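Local structure of acyltransferase (Actinoplanes teichomyceticus, 4Q38) at residues A[159-164]-A[172-177]. The protein transfers long aliphatic acyl groups from acyl-CoA onto the amino sugar of teicoplanin-type glycopeptide antibiotics. Sequence-based numbering, arbitrary orientation.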
ATOM      1  N   GLY A 159      -4.173  -8.981   1.344  1.00 23.95           N
ATOM      2  CA  GLY A 159      -3.669 -10.309   0.986  1.00 24.05           C
ATOM      3  C   GLY A 159      -2.459 -10.253   0.073  1.00 23.72           C
ATOM      4  O   GLY A 159      -1.493 -10.981   0.263  1.00 24.34           O
ATOM      5  N   GLU A 160      -2.514  -9.376  -0.925  1.00 24.55           N
ATOM      6  CA  GLU A 160      -1.406  -9.172  -1.861  1.00 23.59           C
ATOM      7  C   GLU A 160      -0.139  -8.763  -1.113  1.00 23.46           C
ATOM      8  O   GLU A 160       0.944  -9.280  -1.368  1.00 24.12           O
ATOM      9  CB  GLU A 160      -1.802  -8.091  -2.881  1.00 24.54           C
ATOM     10  CG  GLU A 160      -0.687  -7.651  -3.835  1.00 24.44           C
ATOM     11  CD  GLU A 160      -1.116  -6.524  -4.763  1.00 24.87           C
ATOM     12  OE1 GLU A 160      -2.193  -6.643  -5.374  1.00 26.20           O
ATOM     13  OE2 GLU A 160      -0.371  -5.518  -4.897  1.00 25.26           O
ATOM     14  N   LEU A 161      -0.288  -7.837  -0.172  1.00 22.59           N
ATOM     15  CA  LEU A 161       0.867  -7.290   0.548  1.00 22.65           C
ATOM     16  C   LEU A 161       1.426  -8.313   1.533  1.00 23.46           C
ATOM     17  O   LEU A 161       2.634  -8.384   1.736  1.00 23.23           O
ATOM     18  CB  LEU A 161       0.486  -5.991   1.260  1.00 22.31           C
ATOM     19  CG  LEU A 161       0.064  -4.822   0.343  1.00 22.48           C
ATOM     20  CD1 LEU A 161      -0.680  -3.760   1.145  1.00 21.48           C
ATOM     21  CD2 LEU A 161       1.272  -4.203  -0.368  1.00 22.57           C
ATOM     22  N   VAL A 162       0.545  -9.115   2.131  1.00 24.54           N
ATOM     23  CA  VAL A 162       0.989 -10.248   2.943  1.00 24.77           C
ATOM     24  C   VAL A 162       1.812 -11.230   2.073  1.00 26.36           C
ATOM     25  O   VAL A 162       2.932 -11.600   2.437  1.00 24.36           O
ATOM     26  CB  VAL A 162      -0.205 -10.939   3.633  1.00 24.30           C
ATOM     27  CG1 VAL A 162       0.249 -12.185   4.379  1.00 25.48           C
ATOM     28  CG2 VAL A 162      -0.872  -9.970   4.599  1.00 23.95           C
ATOM     29  N   ALA A 163       1.262 -11.622   0.922  1.00 26.75           N
ATOM     30  CA  ALA A 163       1.960 -12.526  -0.018  1.00 27.99           C
ATOM     31  C   ALA A 163       3.314 -11.971  -0.454  1.00 28.19           C
ATOM     32  O   ALA A 163       4.307 -12.707  -0.507  1.00 28.69           O
ATOM     33  CB  ALA A 163       1.094 -12.819  -1.234  1.00 28.86           C
ATOM     34  N   ILE A 164       3.352 -10.670  -0.745  1.00 27.01           N
ATOM     35  CA  ILE A 164       4.596  -9.978  -1.098  1.00 26.77           C
ATOM     36  C   ILE A 164       5.636 -10.085   0.011  1.00 26.89           C
ATOM     37  O   ILE A 164       6.805 -10.338  -0.263  1.00 26.11           O
ATOM     38  CB  ILE A 164       4.338  -8.495  -1.464  1.00 26.81           C
ATOM     39  CG1 ILE A 164       3.743  -8.390  -2.885  1.00 26.75           C
ATOM     40  CG2 ILE A 164       5.608  -7.655  -1.322  1.00 26.71           C
ATOM     41  CD1 ILE A 164       3.027  -7.073  -3.142  1.00 28.06           C
ATOM     42  N   GLY A 172       6.301 -15.086   7.096  1.00 30.15           N
ATOM     43  CA  GLY A 172       5.074 -14.305   7.163  1.00 28.27           C
ATOM     44  C   GLY A 172       5.264 -12.923   7.747  1.00 27.25           C
ATOM     45  O   GLY A 172       6.067 -12.727   8.660  1.00 26.37           O
ATOM     46  N   GLY A 173       4.512 -11.957   7.221  1.00 27.28           N
ATOM     47  CA  GLY A 173       4.593 -10.575   7.691  1.00 26.16           C
ATOM     48  C   GLY A 173       3.833  -9.646   6.758  1.00 26.96           C
ATOM     49  O   GLY A 173       3.214 -10.096   5.787  1.00 25.60           O
ATOM     50  N   MET A 174       3.864  -8.357   7.070  1.00 25.58           N
ATOM     51  CA  MET A 174       3.273  -7.327   6.208  1.00 25.69           C
ATOM     52  C   MET A 174       3.879  -6.015   6.678  1.00 25.06           C
ATOM     53  O   MET A 174       3.486  -5.472   7.716  1.00 25.28           O
ATOM     54  CB  MET A 174       1.733  -7.315   6.306  1.00 25.02           C
ATOM     55  CG  MET A 174       1.009  -6.703   5.103  1.00 25.26           C
ATOM     56  SD  MET A 174       1.269  -4.918   4.906  1.00 25.94           S
ATOM     57  CE  MET A 174       0.367  -4.279   6.313  1.00 24.78           C
ATOM     58  N   ASN A 175       4.861  -5.524   5.925  1.00 24.85           N
ATOM     59  CA  ASN A 175       5.571  -4.316   6.308  1.00 26.12           C
ATOM     60  C   ASN A 175       5.307  -3.105   5.388  1.00 25.94           C
ATOM     61  O   ASN A 175       6.129  -2.194   5.306  1.00 26.46           O
ATOM     62  CB  ASN A 175       7.079  -4.592   6.448  1.00 26.85           C
ATOM     63  CG  ASN A 175       7.747  -4.870   5.113  1.00 26.75           C
ATOM     64  OD1 ASN A 175       7.126  -5.379   4.196  1.00 27.57           O
ATOM     65  ND2 ASN A 175       9.024  -4.538   5.011  1.00 26.80           N
ATOM     66  N   MET A 176       4.154  -3.107   4.726  1.00 26.37           N
ATOM     67  CA  MET A 176       3.693  -1.983   3.906  1.00 26.42           C
ATOM     68  C   MET A 176       2.554  -1.220   4.601  1.00 25.86           C
ATOM     69  O   MET A 176       1.633  -0.723   3.947  1.00 23.77           O
ATOM     70  CB  MET A 176       3.247  -2.487   2.523  1.00 28.84           C
ATOM     71  CG  MET A 176       4.383  -2.944   1.610  1.00 31.98           C
ATOM     72  SD  MET A 176       5.451  -1.561   1.153  1.00 37.09           S
ATOM     73  CE  MET A 176       4.362  -0.660   0.059  1.00 35.98           C
ATOM     74  N   GLN A 177       2.633  -1.118   5.929  1.00 25.52           N
ATOM     75  CA  GLN A 177       1.607  -0.444   6.726  1.00 26.27           C
ATOM     76  C   GLN A 177       1.385   1.036   6.383  1.00 25.41           C
ATOM     77  O   GLN A 177       0.297   1.546   6.615  1.00 24.57           O
ATOM     78  CB  GLN A 177       1.851  -0.599   8.238  1.00 25.70           C
ATOM     79  CG  GLN A 177       3.128   0.043   8.774  1.00 26.53           C
ATOM     80  CD  GLN A 177       4.357  -0.828   8.602  1.00 26.18           C
ATOM     81  OE1 GLN A 177       4.316  -1.863   7.938  1.00 26.40           O
ATOM     82  NE2 GLN A 177       5.457  -0.417   9.209  1.00 27.10           N
TER
HETATM   83  O   HOH W   1       4.306  -6.339   2.932  1.00 27.92           O
HETATM   84  O   HOH W   2       3.471 -13.027   4.724  1.00 27.25           O
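Leu161 buries the most surface here, and it does so against two methionines at once. Its CB rests 3.9 Å from SD of Met174, while one methyl of its fork, CD2, reaches CG of Met176, also at 3.9 Å. Leu161 and Met176 cross at about a right angle, and CD2 meets both CB and CG of the methionine. Beyond them Met176 bends away from the helix, and its side chain touches the bound decanoyl-glucosamine.

Met174 packs on both helix residues, Leu161 and Val162. Its CG stands anti to the backbone N (chi1 -157°) and lies 3.8 Å from CG2 of Val162; the bend at chi2 (-67°) then brings the sulfur to the CB of Leu161. The same sulfur also accepts a weak hydrogen bond from N of Met176, within the loop. Val127 of helix 125-143 packs on both Val162 and Met174, and Thr180 of helix 177-184 touches both Leu161 and Met174.

Polar groups are linked through two waters. One donates to O of Leu161 at 2.9 Å and accepts from N of Asn175; the other lies 2.7 Å from O of Val162 and accepts from N of Gly173. Each thus joins a helix carbonyl to a loop amide. Between these bridges the backbone comes close, with O of Gly173 3.6 Å from CA of Val162.

The arrangement is a helix-loop-helix connection: the irregular chain leaving helix 157-169 turns and passes across its flank before helix 177-184 starts. In this N-terminal domain of the acyltransferase, the returning loop delivers Met176 to the wall of the acyl-sugar pocket, near Phe296 of the CoA site.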